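Local coordinates for protein ribonuclease VapC (Caulobacter crescentus, PDB 5K8J) that probably acts as the magnesium-dependent ribonuclease toxin of a toxin-antitoxin pair, a PIN-domain enzyme held here in complex with its VapB antitoxin, at residues Ala10-Arg14 / Asp15-Glu19; Leu54-Ser57 / Arg58-Met62; Asp70-Gly73 / Ala74-Asp77. All blocks are in the same frame, centred on the assembly; numbering follows the deposited sequence. Where two conformers were deposited one is given.

Interaction 1: Ala10-Arg14 / Asp15-Glu19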
loop_
_atom_site.group_PDB
_atom_site.type_symbol
_atom_site.label_atom_id
_atom_site.label_comp_id
_atom_site.label_asym_id
_atom_site.label_seq_id
_atom_site.Cartn_x
_atom_site.Cartn_y
_atom_site.Cartn_z
ATOM N N ALA B 10 -15.616 -23.528 11.534
ATOM C CA ALA B 10 -14.466 -24.418 11.516
ATOM C C ALA B 10 -14.409 -25.291 12.762
ATOM O O ALA B 10 -13.988 -26.450 12.686
ATOM C CB ALA B 10 -13.184 -23.612 11.369
ATOM N N ILE B 11 -14.759 -24.741 13.924
ATOM C CA ILE B 11 -14.839 -25.553 15.144
ATOM C C ILE B 11 -15.835 -26.700 14.973
ATOM O O ILE B 11 -15.572 -27.845 15.379
ATOM C CB ILE B 11 -15.189 -24.675 16.367
ATOM C CG1 ILE B 11 -13.998 -23.843 16.786
ATOM C CG2 ILE B 11 -15.658 -25.550 17.574
ATOM C CD1 ILE B 11 -14.314 -22.779 17.803
ATOM N N HIS B 12 -17.008 -26.415 14.414
ATOM C CA HIS B 12 -18.004 -27.463 14.230
ATOM C C HIS B 12 -17.516 -28.529 13.265
ATOM O O HIS B 12 -17.818 -29.720 13.436
ATOM C CB HIS B 12 -19.314 -26.819 13.764
ATOM C CG HIS B 12 -20.079 -26.183 14.892
ATOM N ND1 HIS B 12 -21.343 -26.607 15.258
ATOM C CD2 HIS B 12 -19.735 -25.221 15.783
ATOM C CE1 HIS B 12 -21.753 -25.907 16.302
ATOM N NE2 HIS B 12 -20.796 -25.063 16.643
ATOM N N LEU B 13 -16.719 -28.134 12.280
ATOM C CA LEU B 13 -16.077 -29.101 11.398
ATOM C C LEU B 13 -15.063 -29.949 12.174
ATOM O O LEU B 13 -15.134 -31.186 12.170
ATOM C CB LEU B 13 -15.436 -28.336 10.227
ATOM C CG LEU B 13 -14.909 -29.040 8.988
ATOM C CD1 LEU B 13 -15.971 -29.972 8.407
ATOM C CD2 LEU B 13 -14.506 -27.999 7.964
ATOM N N ARG B 14 -14.172 -29.304 12.930
ATOM C CA ARG B 14 -13.175 -30.036 13.716
ATOM C C ARG B 14 -13.825 -31.012 14.693
ATOM O O ARG B 14 -13.323 -32.129 14.901
ATOM C CB ARG B 14 -12.292 -29.062 14.492
ATOM C CG ARG B 14 -11.139 -29.772 15.264
ATOM C CD ARG B 14 -10.534 -28.949 16.434
ATOM N NE ARG B 14 -11.562 -28.653 17.438
ATOM C CZ ARG B 14 -11.586 -27.576 18.216
ATOM N NH1 ARG B 14 -10.625 -26.666 18.166
ATOM N NH2 ARG B 14 -12.597 -27.399 19.058
ATOM N N ASP B 15 -14.911 -30.600 15.339
ATOM C CA ASP B 15 -15.512 -31.419 16.380
ATOM C C ASP B 15 -16.628 -32.319 15.868
ATOM O O ASP B 15 -17.217 -33.053 16.670
ATOM C CB ASP B 15 -15.991 -30.522 17.518
ATOM C CG ASP B 15 -14.842 -29.942 18.287
ATOM O OD1 ASP B 15 -13.691 -30.415 18.085
ATOM O OD2 ASP B 15 -15.053 -29.003 19.077
ATOM N N GLY B 16 -16.873 -32.358 14.555
ATOM C CA GLY B 16 -17.659 -33.432 13.975
ATOM C C GLY B 16 -19.148 -33.186 13.914
ATOM O O GLY B 16 -19.936 -34.145 13.984
ATOM N N ASP B 17 -19.558 -31.944 13.801
ATOM C CA ASP B 17 -20.975 -31.597 13.676
ATOM C C ASP B 17 -21.476 -31.997 12.299
ATOM O O ASP B 17 -21.036 -31.426 11.296
ATOM C CB ASP B 17 -21.149 -30.101 13.893
ATOM C CG ASP B 17 -22.574 -29.630 13.705
ATOM O OD1 ASP B 17 -23.419 -30.403 13.204
ATOM O OD2 ASP B 17 -22.838 -28.462 14.066
ATOM N N PRO B 18 -22.423 -32.930 12.195
ATOM C CA PRO B 18 -22.843 -33.395 10.866
ATOM C C PRO B 18 -23.585 -32.354 10.050
ATOM O O PRO B 18 -23.519 -32.388 8.818
ATOM C CB PRO B 18 -23.746 -34.594 11.194
ATOM C CG PRO B 18 -24.215 -34.338 12.601
ATOM C CD PRO B 18 -23.103 -33.642 13.290
ATOM N N GLU B 19 -24.290 -31.423 10.686
ATOM C CA GLU B 19 -24.978 -30.390 9.923
ATOM C C GLU B 19 -23.992 -29.468 9.216
ATOM O O GLU B 19 -24.278 -28.974 8.120
ATOM C CB GLU B 19 -25.883 -29.581 10.846
ATOM C CG GLU B 19 -26.844 -30.436 11.647
ATOM C CD GLU B 19 -27.856 -29.611 12.405
ATOM O OE1 GLU B 19 -28.367 -30.092 13.439
ATOM O OE2 GLU B 19 -28.135 -28.475 11.965
#

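Interaction 2: Leu54-Ser57 / Arg58-Met62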
loop_
_atom_site.group_PDB
_atom_site.type_symbol
_atom_site.label_atom_id
_atom_site.label_comp_id
_atom_site.label_asym_id
_atom_site.label_seq_id
_atom_site.Cartn_x
_atom_site.Cartn_y
_atom_site.Cartn_z
ATOM N N LEU B 54 -8.401 -36.430 19.771
ATOM C CA LEU B 54 -9.245 -36.385 18.575
ATOM C C LEU B 54 -9.262 -34.997 17.961
ATOM O O LEU B 54 -9.270 -34.857 16.733
ATOM C CB LEU B 54 -10.663 -36.842 18.900
ATOM C CG LEU B 54 -10.770 -38.346 19.079
ATOM C CD1 LEU B 54 -12.156 -38.656 19.530
ATOM C CD2 LEU B 54 -10.467 -39.073 17.768
ATOM N N ARG B 55 -9.239 -33.947 18.786
ATOM C CA ARG B 55 -9.224 -32.608 18.219
ATOM C C ARG B 55 -7.929 -32.348 17.456
ATOM O O ARG B 55 -7.935 -31.707 16.403
ATOM C CB ARG B 55 -9.445 -31.570 19.317
ATOM C CG ARG B 55 -10.886 -31.570 19.819
ATOM C CD ARG B 55 -11.162 -30.493 20.860
ATOM N NE ARG B 55 -12.618 -30.392 21.048
ATOM C CZ ARG B 55 -13.238 -30.120 22.190
ATOM N NH1 ARG B 55 -12.560 -29.922 23.305
ATOM N NH2 ARG B 55 -14.568 -30.043 22.209
ATOM N N ARG B 56 -6.805 -32.833 17.978
ATOM C CA ARG B 56 -5.532 -32.667 17.294
ATOM C C ARG B 56 -5.542 -33.356 15.937
ATOM O O ARG B 56 -5.123 -32.763 14.931
ATOM C CB ARG B 56 -4.415 -33.264 18.170
ATOM C CG ARG B 56 -3.004 -33.209 17.582
ATOM C CD ARG B 56 -2.425 -31.819 17.670
ATOM N NE ARG B 56 -2.813 -31.021 16.513
ATOM C CZ ARG B 56 -2.843 -29.697 16.472
ATOM N NH1 ARG B 56 -2.577 -28.967 17.550
ATOM N NH2 ARG B 56 -3.192 -29.093 15.351
ATOM N N SER B 57 -5.939 -34.634 15.909
ATOM C CA SER B 57 -5.878 -35.402 14.668
ATOM C C SER B 57 -6.821 -34.822 13.618
ATOM O O SER B 57 -6.464 -34.749 12.437
ATOM C CB SER B 57 -6.191 -36.880 14.923
ATOM O OG SER B 57 -7.477 -37.081 15.472
ATOM N N ARG B 58 -8.027 -34.415 14.030
ATOM C CA ARG B 58 -9.002 -33.882 13.081
ATOM C C ARG B 58 -8.599 -32.491 12.611
ATOM O O ARG B 58 -8.737 -32.172 11.425
ATOM C CB ARG B 58 -10.401 -33.883 13.712
ATOM C CG ARG B 58 -10.869 -35.337 14.019
ATOM C CD ARG B 58 -12.143 -35.413 14.832
ATOM N NE ARG B 58 -13.181 -34.733 14.096
ATOM C CZ ARG B 58 -14.000 -35.303 13.226
ATOM N NH1 ARG B 58 -13.985 -36.614 13.004
ATOM N NH2 ARG B 58 -14.859 -34.535 12.579
ATOM N N LEU B 59 -8.065 -31.658 13.505
ATOM C CA LEU B 59 -7.577 -30.365 13.060
ATOM C C LEU B 59 -6.414 -30.539 12.103
ATOM O O LEU B 59 -6.301 -29.797 11.117
ATOM C CB LEU B 59 -7.177 -29.491 14.252
ATOM C CG LEU B 59 -6.613 -28.098 13.912
ATOM C CD1 LEU B 59 -7.595 -27.278 13.077
ATOM C CD2 LEU B 59 -6.227 -27.308 15.182
ATOM N N ASP B 60 -5.561 -31.535 12.351
ATOM C CA ASP B 60 -4.403 -31.732 11.493
ATOM C C ASP B 60 -4.835 -32.079 10.072
ATOM O O ASP B 60 -4.282 -31.534 9.112
ATOM C CB ASP B 60 -3.476 -32.810 12.061
ATOM C CG ASP B 60 -2.661 -32.319 13.260
ATOM O OD1 ASP B 60 -2.091 -33.214 13.938
ATOM O OD2 ASP B 60 -2.613 -31.106 13.511
ATOM N N VAL B 61 -5.861 -32.914 9.915
ATOM C CA VAL B 61 -6.348 -33.210 8.563
ATOM C C VAL B 61 -6.929 -31.953 7.917
ATOM O O VAL B 61 -6.673 -31.679 6.742
ATOM C CB VAL B 61 -7.351 -34.390 8.559
ATOM C CG1 VAL B 61 -6.704 -35.654 9.117
ATOM C CG2 VAL B 61 -8.576 -34.098 9.334
HETATM N N MSE B 62 -7.675 -31.146 8.669
HETATM C CA MSE B 62 -8.197 -29.885 8.129
HETATM C C MSE B 62 -7.105 -28.951 7.669
HETATM O O MSE B 62 -7.205 -28.310 6.618
HETATM C CB MSE B 62 -9.056 -29.159 9.159
HETATM C CG MSE B 62 -10.261 -29.952 9.592
HETATM SE SE MSE B 62 -11.177 -29.059 11.025
HETATM C CE MSE B 62 -11.555 -27.503 9.977
#

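Interaction 3: Asp70-Gly73 / Ala74-Asp77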
loop_
_atom_site.group_PDB
_atom_site.type_symbol
_atom_site.label_atom_id
_atom_site.label_comp_id
_atom_site.label_asym_id
_atom_site.label_seq_id
_atom_site.Cartn_x
_atom_site.Cartn_y
_atom_site.Cartn_z
ATOM N N ASP B 70 -3.049 -15.804 5.632
ATOM C CA ASP B 70 -2.299 -15.084 6.648
ATOM C C ASP B 70 -2.869 -13.688 6.853
ATOM O O ASP B 70 -3.582 -13.161 5.998
ATOM C CB ASP B 70 -0.822 -15.005 6.259
ATOM C CG ASP B 70 -0.120 -16.354 6.353
ATOM O OD1 ASP B 70 -0.710 -17.288 6.942
ATOM O OD2 ASP B 70 1.005 -16.477 5.846
ATOM N N PHE B 71 -2.589 -13.104 8.035
ATOM C CA PHE B 71 -3.097 -11.772 8.353
ATOM C C PHE B 71 -1.983 -10.776 8.077
ATOM O O PHE B 71 -0.977 -10.751 8.783
ATOM C CB PHE B 71 -3.622 -11.666 9.788
ATOM C CG PHE B 71 -4.455 -10.440 9.989
ATOM C CD1 PHE B 71 -3.854 -9.222 10.261
ATOM C CD2 PHE B 71 -5.832 -10.471 9.792
ATOM C CE1 PHE B 71 -4.611 -8.077 10.379
ATOM C CE2 PHE B 71 -6.587 -9.336 9.897
ATOM C CZ PHE B 71 -5.975 -8.123 10.198
ATOM N N ASP B 72 -2.170 -9.961 7.039
ATOM C CA ASP B 72 -1.114 -9.140 6.460
ATOM C C ASP B 72 -1.570 -7.691 6.347
ATOM O O ASP B 72 -2.661 -7.326 6.763
ATOM C CB ASP B 72 -0.675 -9.697 5.103
ATOM C CG ASP B 72 -1.831 -9.896 4.130
ATOM O OD1 ASP B 72 -2.951 -9.415 4.391
ATOM O OD2 ASP B 72 -1.589 -10.554 3.077
ATOM N N GLY B 73 -0.702 -6.850 5.780
ATOM C CA GLY B 73 -1.014 -5.433 5.700
ATOM C C GLY B 73 -2.307 -5.152 4.970
ATOM O O GLY B 73 -3.066 -4.256 5.349
ATOM N N ALA B 74 -2.579 -5.901 3.901
ATOM C CA ALA B 74 -3.813 -5.688 3.161
ATOM C C ALA B 74 -5.032 -5.931 4.035
ATOM O O ALA B 74 -6.024 -5.195 3.957
ATOM C CB ALA B 74 -3.842 -6.580 1.919
ATOM N N ALA B 75 -4.996 -6.976 4.868
ATOM C CA ALA B 75 -6.095 -7.219 5.795
ATOM C C ALA B 75 -6.185 -6.143 6.860
ATOM O O ALA B 75 -7.280 -5.719 7.230
ATOM C CB ALA B 75 -5.920 -8.598 6.451
ATOM N N ALA B 76 -5.036 -5.667 7.356
ATOM C CA ALA B 76 -5.081 -4.595 8.354
ATOM C C ALA B 76 -5.584 -3.287 7.760
ATOM O O ALA B 76 -6.269 -2.526 8.457
ATOM C CB ALA B 76 -3.711 -4.409 9.013
ATOM N N ASP B 77 -5.271 -3.007 6.492
ATOM C CA ASP B 77 -5.870 -1.853 5.822
ATOM C C ASP B 77 -7.388 -1.982 5.762
ATOM O O ASP B 77 -8.116 -0.996 5.958
ATOM C CB ASP B 77 -5.316 -1.706 4.406
ATOM C CG ASP B 77 -3.841 -1.332 4.357
ATOM O OD1 ASP B 77 -3.259 -0.873 5.370
ATOM O OD2 ASP B 77 -3.251 -1.489 3.267
#

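Interaction 1: Ala10-Arg14 / Asp15-Glu19
Arg14 and Asp15 leave the end of helix 7-15 alongside each other in the same direction, and the guanidinium grips the carboxylate side-on: Arg14 NE reaches Asp15 OD1 at 2.8 Å and Arg14 NH2 reaches Asp15 OD2 at 2.9 Å. Both oxygens lie close to the guanidinium plane, yet the two flat groups are turned 39° apart, so NE meets OD1 from above the carboxylate plane while NH2 comes to the syn side of OD2. This salt bridge is shared. Arg14 NH2 also pairs with Glu72 of the VapB chain, and Asp15 OD2 accepts from the backbone N of the same Glu72, while OD1 also pairs with Arg55.

His12 meets Asp17 across the turn. Its ND1 gives a nearly straight 2.7 Å bond to Asp17 OD2, taken on the anti lone pair and in the imidazole plane. A chi1 of 177° points the Asp17 carboxylate so that OD2 faces His12 while OD1 caps Glu19 N at 2.9 Å. Gly16, at positive phi, closes the first helix in a Schellman motif: Asp17 N bonds to His12 O at 2.8 Å and Gly16 N to Leu13 O at 3.2 Å.

One helix ends and helix 18-26 begins within a few residues. Arg14 lies against Leu41 of helix 35-45 and Leu59 of helix 49-65, while an edge-to-face contact sets His12 against Phe112, just after strand 108-111.

Interaction 2: Leu54-Ser57 / Arg58-Met62
Arg56 leans forward along its helix, its NH2 coming within 3.5 Å of Leu59 CD2 and its guanidinium reaching the carboxylate of Asp60. The chain leaves with CG anti to the backbone N (chi1 178°), then bends twice, at chi2 and chi3, and these bends swing the charged end toward the i+4 residue although the CB itself points away from 58-62. Asp60 OD2 takes the main bond, from Arg56 NH2 at 2.8 Å, on its syn side but 29° out of the carboxylate plane. Arg56 NE adds a weak bond to the same oxygen at 3.0 Å. Guanidinium and carboxylate lie only 20° from parallel, and none of the bonds is straight. The remaining nitrogen, NH1, looks the other way, to Glu42 and the hydroxyl of Tyr46, so this arginine bridges two acidic groups.

Behind the salt bridge runs the regular i to i+4 helical bonding, for example Leu59 N to Arg55 O at 2.9 Å. The polar ends of Arg55 and Arg58 leave this turn altogether. Arg55 pairs with Glu48, whereas Arg58 donates through NE to the carbonyl of Arg14 and through NH1 to the backbone oxygens of Leu62 and Pro66 of the VapB chain.

Helix 49-65 is dressed differently around its circumference: Leu59 packs on Leu41 and Val45 of helix 35-45, Met62, a selenomethionine in this model, on Leu13 and Arg14 of helix 7-15, and Ser57 and Val61 against the VapB chain.

Interaction 3: Asp70-Gly73 / Ala74-Asp77
A chi1 of -165° carries the Phe71 ring across the first turn of helix 73-86. Asp72 takes the other course: chi1 of 54° sets its carboxylate between the backbone N and the carbonyl carbon, where OD1 faces the amides of the first turn. The two neighbouring side chains thereby meet the same residue, Ala75, one through its methyl and the other through its amide.

Ala75 CB sits over one face of the Phe71 ring, 3.8 Å from the centroid and 18° off the normal, a CH-pi contact in which the methyl is displaced toward the CE2 side, 3.6 Å from that atom. Ala76 lies beyond, its CB 4.0 Å from Phe71 CE1.

Asp72 is the N-cap. Its OD1 receives Ala75 N at 3.2 Å, nearly along the C-O axis, and its own carbonyl opens the helical bonding by accepting Ala76 N at 3.0 Å. Gly73 O follows with Asp77 N at 2.8 Å. This is the point where the parallel sheet of the PIN domain hands over from the outermost strand of this chain on that side, 68-69, to helix 73-86. Phe71, the residue before the cap, also rests on Met97 and Gln101 of helix 93-104 and on Ile35.

Asp72 OD2 is bound by the hydroxyl of Ser42 of a VapB chain, while Asp77 OD1 forms a salt bridge with Arg38 of the second subunit, whose Val39 also packs on Phe71.

In the fold
All three contacts are local, and each mixes buried with partly exposed residues. Interactions 1 and 2 are direct neighbours, their centres 11 Å apart: Arg55 and Arg58 of the second reach Asp15 and the backbone of the helix end in the first, so helices 7-15 and 49-65 are joined by arginine bonds as well as by apolar packing. Interaction 3 lies about 27 Å from either centre, across the chain's centre from interaction 1. VapB reaches all three; the second subunit touches 2 and 3. Chemistry follows place. Residues 10-19 combine an arginine-carboxylate pair with a histidine-carboxylate bond, 54-62 has the arginine-carboxylate pair mid-helix, and 70-77 relies on an aromatic face and small methyls. Side-chain N-caps occur in interactions 1 and 3.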